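Local structure of acyl-CoA dehydrogenase domain protein Tcur3483 (Thermomonospora curvata, 6WY9) at residues 271-282 and 365-373. The protein binds FAD and probably acts as an oxidoreductase on the CH-CH group of donors, as acyl-CoA dehydrogenases do. Residues are numbered along the deposited sequence; the frame is centred on the assembly and turned at random.
With GOL (glycerol), chain L; GOL (glycerol), chain K.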
loop_
_atom_site.group_PDB
_atom_site.type_symbol
_atom_site.label_atom_id
_atom_site.label_comp_id
_atom_site.label_asym_id
_atom_site.label_seq_id
_atom_site.Cartn_x
_atom_site.Cartn_y
_atom_site.Cartn_z
ATOM N N ARG A 271 14.953 11.882 -14.002
ATOM C CA ARG A 271 14.033 12.964 -14.329
ATOM C C ARG A 271 12.996 13.185 -13.222
ATOM O O ARG A 271 12.654 14.329 -12.895
ATOM C CB ARG A 271 13.345 12.658 -15.659
ATOM C CG ARG A 271 12.421 13.770 -16.055
ATOM C CD ARG A 271 12.064 13.779 -17.519
ATOM N NE ARG A 271 11.212 14.934 -17.754
ATOM C CZ ARG A 271 10.361 15.066 -18.758
ATOM N NH1 ARG A 271 10.243 14.106 -19.661
ATOM N NH2 ARG A 271 9.632 16.168 -18.851
ATOM N N MET A 272 12.467 12.113 -12.641
ATOM C CA MET A 272 11.512 12.289 -11.544
ATOM C C MET A 272 12.160 12.896 -10.297
ATOM O O MET A 272 11.492 13.603 -9.514
ATOM C CB MET A 272 10.856 10.946 -11.174
ATOM C CG MET A 272 10.015 10.363 -12.307
ATOM S SD MET A 272 8.791 11.524 -12.926
ATOM C CE MET A 272 7.936 12.087 -11.430
ATOM N N ILE A 273 13.433 12.610 -10.065
ATOM C CA ILE A 273 14.132 13.257 -8.953
ATOM C C ILE A 273 14.193 14.766 -9.177
ATOM O O ILE A 273 13.900 15.570 -8.272
ATOM C CB ILE A 273 15.536 12.646 -8.784
ATOM C CG1 ILE A 273 15.424 11.225 -8.220
ATOM C CG2 ILE A 273 16.414 13.515 -7.844
ATOM C CD1 ILE A 273 16.760 10.443 -8.206
ATOM N N ARG A 274 14.553 15.178 -10.398
ATOM C CA ARG A 274 14.587 16.612 -10.716
ATOM C C ARG A 274 13.216 17.278 -10.529
ATOM O O ARG A 274 13.121 18.410 -10.025
ATOM C CB ARG A 274 15.085 16.834 -12.153
ATOM C CG ARG A 274 16.519 16.395 -12.411
ATOM C CD ARG A 274 17.486 16.976 -11.387
ATOM N NE ARG A 274 18.873 17.032 -11.850
ATOM C CZ ARG A 274 19.401 18.047 -12.538
ATOM N NH1 ARG A 274 18.665 19.102 -12.871
ATOM N NH2 ARG A 274 20.672 18.006 -12.900
ATOM N N LEU A 275 12.161 16.627 -11.005
ATOM C CA LEU A 275 10.825 17.174 -10.861
ATOM C C LEU A 275 10.413 17.260 -9.386
ATOM O O LEU A 275 9.774 18.229 -8.984
ATOM C CB LEU A 275 9.834 16.323 -11.665
ATOM C CG LEU A 275 9.968 16.626 -13.170
ATOM C CD1 LEU A 275 9.222 15.604 -14.077
ATOM C CD2 LEU A 275 9.539 18.091 -13.511
ATOM N N TRP A 276 10.746 16.241 -8.582
ATOM C CA TRP A 276 10.534 16.311 -7.139
ATOM C C TRP A 276 11.205 17.555 -6.550
ATOM O O TRP A 276 10.582 18.322 -5.815
ATOM C CB TRP A 276 11.051 15.020 -6.481
ATOM C CG TRP A 276 10.911 14.975 -4.950
ATOM C CD1 TRP A 276 9.935 14.331 -4.238
ATOM C CD2 TRP A 276 11.804 15.531 -3.984
ATOM N NE1 TRP A 276 10.144 14.494 -2.876
ATOM C CE2 TRP A 276 11.279 15.223 -2.690
ATOM C CE3 TRP A 276 12.978 16.289 -4.068
ATOM C CZ2 TRP A 276 11.897 15.634 -1.512
ATOM C CZ3 TRP A 276 13.589 16.709 -2.886
ATOM C CH2 TRP A 276 13.033 16.379 -1.622
ATOM N N GLU A 277 12.470 17.792 -6.894
ATOM C CA GLU A 277 13.146 18.996 -6.435
ATOM C C GLU A 277 12.421 20.260 -6.868
ATOM O O GLU A 277 12.348 21.233 -6.103
ATOM C CB GLU A 277 14.570 19.049 -6.965
ATOM C CG GLU A 277 15.479 18.005 -6.415
ATOM C CD GLU A 277 16.851 18.135 -7.041
ATOM O OE1 GLU A 277 16.961 18.216 -8.289
ATOM O OE2 GLU A 277 17.814 18.225 -6.272
ATOM N N ASP A 278 11.957 20.303 -8.121
ATOM C CA ASP A 278 11.289 21.506 -8.590
ATOM C C ASP A 278 9.999 21.739 -7.821
ATOM O O ASP A 278 9.632 22.889 -7.534
ATOM C CB ASP A 278 10.990 21.399 -10.078
ATOM C CG ASP A 278 12.239 21.388 -10.933
ATOM O OD1 ASP A 278 13.329 21.847 -10.503
ATOM O OD2 ASP A 278 12.099 20.896 -12.069
ATOM N N VAL A 279 9.282 20.658 -7.495
ATOM C CA VAL A 279 8.055 20.795 -6.723
ATOM C C VAL A 279 8.359 21.302 -5.316
ATOM O O VAL A 279 7.637 22.168 -4.802
ATOM C CB VAL A 279 7.255 19.479 -6.705
ATOM C CG1 VAL A 279 6.077 19.618 -5.719
ATOM C CG2 VAL A 279 6.700 19.195 -8.143
ATOM N N VAL A 280 9.421 20.786 -4.665
ATOM C CA VAL A 280 9.832 21.339 -3.367
ATOM C C VAL A 280 10.001 22.855 -3.457
ATOM O O VAL A 280 9.484 23.603 -2.617
ATOM C CB VAL A 280 11.121 20.664 -2.844
ATOM C CG1 VAL A 280 11.606 21.336 -1.517
ATOM C CG2 VAL A 280 10.871 19.194 -2.565
ATOM N N ALA A 281 10.749 23.331 -4.463
ATOM C CA ALA A 281 11.001 24.772 -4.594
ATOM C C ALA A 281 9.703 25.544 -4.824
ATOM O O ALA A 281 9.483 26.615 -4.234
ATOM C CB ALA A 281 11.978 25.046 -5.756
ATOM N N TRP A 282 8.844 25.020 -5.705
ATOM C CA TRP A 282 7.556 25.646 -5.991
ATOM C C TRP A 282 6.693 25.757 -4.737
ATOM O O TRP A 282 6.102 26.817 -4.470
ATOM C CB TRP A 282 6.844 24.829 -7.072
ATOM C CG TRP A 282 5.417 25.207 -7.391
ATOM C CD1 TRP A 282 4.980 26.126 -8.328
ATOM C CD2 TRP A 282 4.252 24.643 -6.805
ATOM N NE1 TRP A 282 3.605 26.151 -8.333
ATOM C CE2 TRP A 282 3.137 25.245 -7.418
ATOM C CE3 TRP A 282 4.040 23.690 -5.800
ATOM C CZ2 TRP A 282 1.811 24.912 -7.068
ATOM C CZ3 TRP A 282 2.742 23.361 -5.457
ATOM C CH2 TRP A 282 1.641 23.971 -6.087
ATOM N N VAL A 365 1.779 24.138 -14.184
ATOM C CA VAL A 365 2.963 24.334 -13.345
ATOM C C VAL A 365 4.076 23.463 -13.900
ATOM O O VAL A 365 3.842 22.305 -14.276
ATOM C CB VAL A 365 2.683 24.010 -11.863
ATOM C CG1 VAL A 365 1.898 25.141 -11.221
ATOM C CG2 VAL A 365 1.839 22.787 -11.787
ATOM N N LEU A 366 5.283 24.022 -13.961
ATOM C CA LEU A 366 6.416 23.287 -14.498
ATOM C C LEU A 366 6.069 22.786 -15.896
ATOM O O LEU A 366 6.337 21.638 -16.258
ATOM C CB LEU A 366 6.811 22.138 -13.553
ATOM C CG LEU A 366 7.240 22.605 -12.142
ATOM C CD1 LEU A 366 7.380 21.422 -11.130
ATOM C CD2 LEU A 366 8.546 23.428 -12.214
ATOM N N ALA A 367 5.423 23.664 -16.681
ATOM C CA ALA A 367 5.010 23.402 -18.058
ATOM C C ALA A 367 4.098 22.170 -18.184
ATOM O O ALA A 367 4.022 21.580 -19.256
ATOM C CB ALA A 367 6.225 23.253 -18.991
ATOM N N GLY A 368 3.400 21.765 -17.116
ATOM C CA GLY A 368 2.526 20.598 -17.167
ATOM C C GLY A 368 3.242 19.262 -17.219
ATOM O O GLY A 368 2.603 18.247 -17.520
ATOM N N GLN A 369 4.551 19.230 -16.934
ATOM C CA GLN A 369 5.334 18.007 -17.138
ATOM C C GLN A 369 4.840 16.857 -16.268
ATOM O O GLN A 369 4.853 15.693 -16.691
ATOM C CB GLN A 369 6.813 18.275 -16.831
ATOM C CG GLN A 369 7.478 19.145 -17.848
ATOM C CD GLN A 369 8.917 19.390 -17.438
ATOM O OE1 GLN A 369 9.808 18.594 -17.741
ATOM N NE2 GLN A 369 9.138 20.460 -16.696
ATOM N N ILE A 370 4.507 17.144 -15.018
ATOM C CA ILE A 370 4.094 16.059 -14.129
ATOM C C ILE A 370 2.711 15.561 -14.520
ATOM O O ILE A 370 2.412 14.360 -14.429
ATOM C CB ILE A 370 4.144 16.518 -12.667
ATOM C CG1 ILE A 370 5.623 16.764 -12.267
ATOM C CG2 ILE A 370 3.488 15.426 -11.753
ATOM C CD1 ILE A 370 5.812 17.651 -11.019
ATOM N N GLU A 371 1.848 16.473 -14.964
ATOM C CA GLU A 371 0.571 16.038 -15.518
ATOM C C GLU A 371 0.794 15.109 -16.723
ATOM O O GLU A 371 0.190 14.036 -16.805
ATOM C CB GLU A 371 -0.263 17.258 -15.890
ATOM C CG GLU A 371 -1.751 16.954 -16.145
ATOM C CD GLU A 371 -2.002 16.309 -17.494
ATOM O OE1 GLU A 371 -1.269 16.632 -18.467
ATOM O OE2 GLU A 371 -2.959 15.496 -17.581
ATOM N N GLN A 372 1.643 15.506 -17.684
ATOM C CA GLN A 372 1.833 14.635 -18.845
ATOM C C GLN A 372 2.566 13.329 -18.486
ATOM O O GLN A 372 2.195 12.246 -18.978
ATOM C CB GLN A 372 2.560 15.377 -19.967
ATOM C CG GLN A 372 2.860 14.435 -21.147
ATOM C CD GLN A 372 3.276 15.187 -22.376
ATOM O OE1 GLN A 372 3.913 16.227 -22.273
ATOM N NE2 GLN A 372 2.908 14.683 -23.554
ATOM N N LEU A 373 3.552 13.392 -17.576
ATOM C CA LEU A 373 4.290 12.185 -17.185
ATOM C C LEU A 373 3.401 11.200 -16.451
ATOM O O LEU A 373 3.607 9.992 -16.564
ATOM C CB LEU A 373 5.511 12.546 -16.309
ATOM C CG LEU A 373 6.715 13.086 -17.117
ATOM C CD1 LEU A 373 7.774 13.716 -16.207
ATOM C CD2 LEU A 373 7.349 11.990 -18.009
HETATM C C1 GOL L . 7.203 14.242 -21.810
HETATM O O1 GOL L . 8.288 13.497 -22.136
HETATM C C2 GOL L . 7.635 15.656 -21.335
HETATM O O2 GOL L . 7.903 16.489 -22.367
HETATM C C3 GOL L . 6.404 16.015 -20.460
HETATM O O3 GOL L . 6.012 17.305 -20.783
HETATM C C1 GOL K . 13.632 19.567 -14.241
HETATM O O1 GOL K . 14.086 20.898 -14.369
HETATM C C2 GOL K . 12.767 19.239 -15.509
HETATM O O2 GOL K . 12.811 20.255 -16.446
HETATM C C3 GOL K . 13.354 17.900 -16.006
HETATM O O3 GOL K . 12.392 17.298 -16.815
#
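Arg271 reaches across to Gln369 with its NH2, which donates to OE1 at 2.7 Å. OE1 receives it on a lone pair and close to the guanidinium plane, although the guanidinium and amide planes are turned 37° apart. With CG trans to the backbone N (chi1 -178°) and the chain extended to NE, the arginine spans the gap between the helices, and CD1 of Leu373 covers one guanidinium face, 3.9 Å from Arg271 CZ. Two glycerols, probably from the crystallisation liquor, bond to its edge: NE donates to one, whose O3 in turn donates to Gln369 OE1, and NH1 to the other. Beside this polar group, Leu275 CD1 lies against Ile370 CG1 at 4.2 Å, and Val279 CG2 presses tightly on Ile370 CD1 (3.4 Å) and also meets Leu366 CD1. Farther along, Val365 CG1 approaches Trp282 NE1 obliquely at 3.5 Å. In the second shell, Gln369 NE2 donates to Leu366 O (3.1 Å), fixing the amide so that OE1 turns to the arginine; backbone N of Gln369 reaches that oxygen from the opposite face. A leucine at Gln369 would probably leave Arg271 NH2 without its acceptor and the guanidinium freer to swing. Helix 326-350 backs the apolar layer through Val343, Thr348 and Ile350. Helices 263-286 and 369-380, their contacting segments crossing at -140°, thus pack within the C-terminal helical domain of the acyl-CoA dehydrogenase fold, away from the flavin-binding residues.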